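Local coordinates for core protein VP7 (African horsesickness virus, PDB 1AHS) that forms the surface layer of the orbivirus core as a homotrimer that binds the inner shell protein VP3, its top domain being the part described here, at residues V106-P111 and S116-E121; I59-R64 and V85-V90. All blocks are in the same frame, centred on the assembly; numbering follows the deposited sequence.

Interaction 1: V106-P111 and S116-E121; sequences VNVGNP and SILQFE
The Phe-120 ring meets the facing strand with its edge: CG2 of Val-108 lies near the ring plane, 3.8 Å from Phe-120 CZ, so the ring points its far end at the methyl instead of laying a face on it. Phe-120 CG stands beside the backbone N and anti to the carbonyl carbon, which sends the ring across the gap. The same Val-108 CG2 also meets Leu-118 CD2 at 3.3 Å, tighter than usual for two methyl carbons; these two side chains run past each other in opposite directions. The strands belong to the two facing antiparallel sheets of the beta sandwich that makes up the VP7 top domain, 106-110 in one sheet and 116-122 in the other. The axes of the short segments approach to 8.8 Å and run in roughly opposite directions, 149° apart, joined by side chains and by no backbone bond between them. Met-37, Val-85 and Trp-63 add to the apolar filling around Val-108, Leu-118 and Phe-120. Close to the connection between the strands the chemistry turns polar. Ser-116 OG donates to Asn-110 OD1 over 2.8 Å; the donor stands above the amide's carbonyl plane, 48° out of it, at a bent C=O...O angle of 112°. The amide's other end is held as well, since Asn-110 ND2 bonds to the carbonyl oxygens of Asp-38 and Arg-114. Ser-116 OG has a further hydrogen-bond partner in the backbone N of Ala-80, and both Asn-110 and Ser-116 touch Thr-83.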
# COMPACT_ATOMS: atom_id res chain seq x y z
N VAL B 106 7.19 6.54 -22.43
CA VAL B 106 7.31 5.39 -21.54
C VAL B 106 6.24 4.43 -22.03
O VAL B 106 5.07 4.78 -22.01
CB VAL B 106 7.03 5.77 -20.10
CG1 VAL B 106 6.99 4.55 -19.23
CG2 VAL B 106 8.13 6.68 -19.61
N ASN B 107 6.63 3.30 -22.62
CA ASN B 107 5.66 2.32 -23.13
C ASN B 107 5.68 1.12 -22.23
O ASN B 107 6.72 0.69 -21.70
CB ASN B 107 5.92 1.90 -24.57
CG ASN B 107 5.84 3.07 -25.54
OD1 ASN B 107 4.78 3.60 -25.84
ND2 ASN B 107 6.98 3.48 -26.05
N VAL B 108 4.53 0.52 -22.14
CA VAL B 108 4.35 -0.56 -21.22
C VAL B 108 3.73 -1.70 -22.03
O VAL B 108 2.93 -1.46 -22.94
CB VAL B 108 3.45 0.04 -20.10
CG1 VAL B 108 1.99 -0.20 -20.35
CG2 VAL B 108 3.95 -0.27 -18.78
N GLY B 109 4.21 -2.92 -21.82
CA GLY B 109 3.64 -4.01 -22.58
C GLY B 109 3.40 -5.27 -21.79
O GLY B 109 4.19 -5.62 -20.92
N ASN B 110 2.32 -5.96 -22.13
CA ASN B 110 1.96 -7.23 -21.50
C ASN B 110 1.63 -8.21 -22.63
O ASN B 110 0.46 -8.44 -22.93
CB ASN B 110 0.76 -7.05 -20.56
CG ASN B 110 0.38 -8.33 -19.84
OD1 ASN B 110 1.23 -9.04 -19.26
ND2 ASN B 110 -0.91 -8.63 -19.83
N PRO B 111 2.66 -8.74 -23.33
CA PRO B 111 2.43 -9.68 -24.42
C PRO B 111 1.86 -11.02 -23.97
O PRO B 111 1.15 -11.67 -24.74
CB PRO B 111 3.81 -9.83 -25.02
CG PRO B 111 4.72 -9.66 -23.84
CD PRO B 111 4.11 -8.48 -23.18
N SER B 116 -2.18 -8.63 -16.07
CA SER B 116 -1.04 -8.26 -15.24
C SER B 116 -1.23 -6.87 -14.64
O SER B 116 -2.02 -6.09 -15.18
CB SER B 116 0.24 -8.26 -16.07
OG SER B 116 0.54 -9.56 -16.58
N ILE B 117 -0.58 -6.58 -13.51
CA ILE B 117 -0.64 -5.23 -12.95
C ILE B 117 0.81 -4.82 -12.76
O ILE B 117 1.59 -5.62 -12.27
CB ILE B 117 -1.33 -5.14 -11.59
CG1 ILE B 117 -2.80 -5.49 -11.67
CG2 ILE B 117 -1.33 -3.70 -11.11
CD1 ILE B 117 -3.45 -5.34 -10.35
N LEU B 118 1.20 -3.63 -13.24
CA LEU B 118 2.56 -3.13 -13.06
C LEU B 118 2.52 -1.96 -12.10
O LEU B 118 1.64 -1.09 -12.21
CB LEU B 118 3.15 -2.63 -14.37
CG LEU B 118 3.79 -3.56 -15.38
CD1 LEU B 118 3.00 -4.82 -15.60
CD2 LEU B 118 3.90 -2.81 -16.66
N GLN B 119 3.51 -1.92 -11.22
CA GLN B 119 3.64 -0.87 -10.23
C GLN B 119 4.83 0.02 -10.57
O GLN B 119 5.87 -0.51 -10.93
CB GLN B 119 3.86 -1.52 -8.87
CG GLN B 119 4.23 -0.55 -7.81
CD GLN B 119 4.52 -1.18 -6.47
OE1 GLN B 119 3.60 -1.63 -5.78
NE2 GLN B 119 5.80 -1.16 -6.05
N PHE B 120 4.70 1.34 -10.42
CA PHE B 120 5.80 2.30 -10.66
C PHE B 120 5.97 3.02 -9.37
O PHE B 120 5.03 3.57 -8.88
CB PHE B 120 5.41 3.35 -11.71
CG PHE B 120 5.27 2.79 -13.08
CD1 PHE B 120 6.36 2.69 -13.89
CD2 PHE B 120 4.07 2.27 -13.51
CE1 PHE B 120 6.24 2.05 -15.13
CE2 PHE B 120 3.93 1.63 -14.74
CZ PHE B 120 5.02 1.52 -15.55
N GLU B 121 7.15 3.05 -8.81
CA GLU B 121 7.30 3.74 -7.57
C GLU B 121 8.31 4.84 -7.78
O GLU B 121 9.43 4.55 -8.17
CB GLU B 121 7.85 2.78 -6.51
CG GLU B 121 8.21 3.47 -5.19
CD GLU B 121 8.69 2.51 -4.15
OE1 GLU B 121 8.67 1.28 -4.41
OE2 GLU B 121 9.08 2.97 -3.06

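Interaction 2: I59-R64 and V85-V90; sequences IYFVWR and VTVDGV
Between the two sheets of the top-domain sandwich, Trp-63 and Phe-61 of strand 59-65 reach across to Val-85 and Val-87 of strand 84-87. Val-85 presses its CG2 methyl onto one face of the Trp-63 indole in a CH-pi contact, 3.5 Å from the centroid of the five-membered ring and 17° off its normal. Val-85 CG2 sits 3.4 Å from Trp-63 CD2, and Val-85 CB 3.5 Å from Trp-63 NE1, so the valine lies over the pyrrole part of the indole and its fusion bond. Chi1 of 71° places the tryptophan CG between the backbone N and the carbonyl carbon, and chi2 of -83° turns the ring so that a face meets the methyl. Trp-63 NE1 bonds to the carbonyl oxygen of Val-92, which helps to hold the ring in this orientation, and Leu-118 and Phe-120 of strand 116-122 pack on the same residue. In this two-sheet fold the gap widens along the strands: CA atoms are 8.0 Å apart at Trp-63 and Val-85, but 11.1 Å at Phe-61 and Val-87. At this wider end Phe-61 CZ touches Val-87 CG2 at 4.0 Å, obliquely. Trp-100 of strand 98-100 touches both of these residues. Just beyond, a type I' turn from Val-87 to Val-90 reverses the chain as a tight hairpin, its two ends paired by Val-87 N to Val-90 O and Val-90 N to Val-87 O.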
# COMPACT_ATOMS: atom_id res chain seq x y z
N ILE B 59 12.37 12.70 -12.96
CA ILE B 59 11.76 11.78 -11.99
C ILE B 59 12.57 10.50 -11.98
O ILE B 59 12.93 10.03 -13.03
CB ILE B 59 10.36 11.42 -12.47
CG1 ILE B 59 9.39 12.44 -11.96
CG2 ILE B 59 9.92 10.04 -12.07
CD1 ILE B 59 8.01 11.99 -12.26
N TYR B 60 12.88 9.94 -10.82
CA TYR B 60 13.61 8.67 -10.76
C TYR B 60 12.59 7.59 -10.40
O TYR B 60 11.83 7.78 -9.47
CB TYR B 60 14.65 8.74 -9.65
CG TYR B 60 15.99 9.34 -10.05
CD1 TYR B 60 16.98 8.55 -10.62
CD2 TYR B 60 16.24 10.71 -9.93
CE1 TYR B 60 18.20 9.09 -11.07
CE2 TYR B 60 17.46 11.27 -10.38
CZ TYR B 60 18.44 10.45 -10.96
OH TYR B 60 19.64 10.96 -11.45
N PHE B 61 12.52 6.47 -11.12
CA PHE B 61 11.55 5.43 -10.78
C PHE B 61 11.97 3.99 -11.06
O PHE B 61 12.94 3.78 -11.76
CB PHE B 61 10.25 5.69 -11.50
CG PHE B 61 10.27 5.35 -12.96
CD1 PHE B 61 10.10 4.04 -13.38
CD2 PHE B 61 10.32 6.36 -13.92
CE1 PHE B 61 9.97 3.75 -14.73
CE2 PHE B 61 10.19 6.08 -15.26
CZ PHE B 61 10.01 4.77 -15.66
N VAL B 62 11.29 3.02 -10.44
CA VAL B 62 11.54 1.60 -10.71
C VAL B 62 10.19 1.02 -10.98
O VAL B 62 9.20 1.55 -10.52
CB VAL B 62 12.04 0.77 -9.52
CG1 VAL B 62 13.43 1.02 -9.32
CG2 VAL B 62 11.35 1.11 -8.27
N TRP B 63 10.12 -0.04 -11.78
CA TRP B 63 8.85 -0.70 -12.01
C TRP B 63 9.00 -2.19 -11.71
O TRP B 63 10.11 -2.70 -11.58
CB TRP B 63 8.38 -0.49 -13.44
CG TRP B 63 9.16 -1.24 -14.43
CD1 TRP B 63 10.34 -0.88 -14.99
CD2 TRP B 63 8.82 -2.52 -14.98
NE1 TRP B 63 10.76 -1.86 -15.85
CE2 TRP B 63 9.84 -2.87 -15.86
CE3 TRP B 63 7.74 -3.41 -14.79
CZ2 TRP B 63 9.83 -4.08 -16.57
CZ3 TRP B 63 7.73 -4.62 -15.50
CH2 TRP B 63 8.76 -4.94 -16.37
N ARG B 64 7.89 -2.85 -11.45
CA ARG B 64 7.89 -4.28 -11.25
C ARG B 64 6.49 -4.82 -11.31
O ARG B 64 5.53 -4.08 -11.15
CB ARG B 64 8.67 -4.75 -10.00
CG ARG B 64 8.38 -4.12 -8.73
CD ARG B 64 9.35 -2.98 -8.47
NE ARG B 64 10.17 -3.14 -7.27
CZ ARG B 64 10.00 -2.43 -6.16
NH1 ARG B 64 9.03 -1.52 -6.07
NH2 ARG B 64 10.84 -2.61 -5.16
N VAL B 85 8.87 -2.65 -20.07
CA VAL B 85 8.68 -1.22 -20.00
C VAL B 85 9.84 -0.62 -20.83
O VAL B 85 10.98 -1.06 -20.69
CB VAL B 85 8.73 -0.76 -18.50
CG1 VAL B 85 8.90 0.74 -18.39
CG2 VAL B 85 7.46 -1.17 -17.79
N THR B 86 9.53 0.23 -21.81
CA THR B 86 10.61 0.88 -22.54
C THR B 86 10.56 2.38 -22.27
O THR B 86 9.47 2.95 -22.12
CB THR B 86 10.56 0.61 -24.07
OG1 THR B 86 9.32 1.06 -24.63
CG2 THR B 86 10.70 -0.83 -24.34
N VAL B 87 11.72 2.99 -22.02
CA VAL B 87 11.78 4.43 -21.82
C VAL B 87 12.67 5.01 -22.94
O VAL B 87 13.89 4.76 -22.99
CB VAL B 87 12.34 4.84 -20.45
CG1 VAL B 87 12.33 6.35 -20.35
CG2 VAL B 87 11.50 4.27 -19.33
N ASP B 88 12.05 5.77 -23.85
CA ASP B 88 12.75 6.39 -24.99
C ASP B 88 13.21 5.27 -25.90
O ASP B 88 14.31 5.32 -26.44
CB ASP B 88 13.99 7.21 -24.55
CG ASP B 88 14.21 8.49 -25.38
OD1 ASP B 88 13.49 8.74 -26.37
OD2 ASP B 88 15.10 9.29 -24.99
N GLY B 89 12.38 4.25 -26.03
CA GLY B 89 12.77 3.12 -26.86
C GLY B 89 13.72 2.13 -26.19
O GLY B 89 13.89 1.03 -26.68
N VAL B 90 14.36 2.51 -25.09
CA VAL B 90 15.25 1.59 -24.39
C VAL B 90 14.44 0.70 -23.44
O VAL B 90 13.59 1.17 -22.68
CB VAL B 90 16.27 2.35 -23.55
CG1 VAL B 90 17.19 1.37 -22.80
CG2 VAL B 90 17.05 3.29 -24.43

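Both interactions bridge the same two sheets: strands 116-122 and 59-65 are neighbours in one, 106-110 and 84-87 in the other. Their centres lie about 9 Å apart, and backbone bonds probably join them within each sheet, Asn-107 O with Thr-86 N and Gln-119 N with Arg-64 O. Interaction 1 is the more central, its centre about 5 Å from the chain centre against about 10 Å, and all its touching residues are buried; interaction 2 runs from buried Trp-63 out to partly exposed Val-87. Interaction 1 combines apolar packing with a side-chain hydrogen bond, whereas across its two segments interaction 2 has only aromatic-to-valine contacts. Val-85, in interaction 2, also packs on residues of interaction 1.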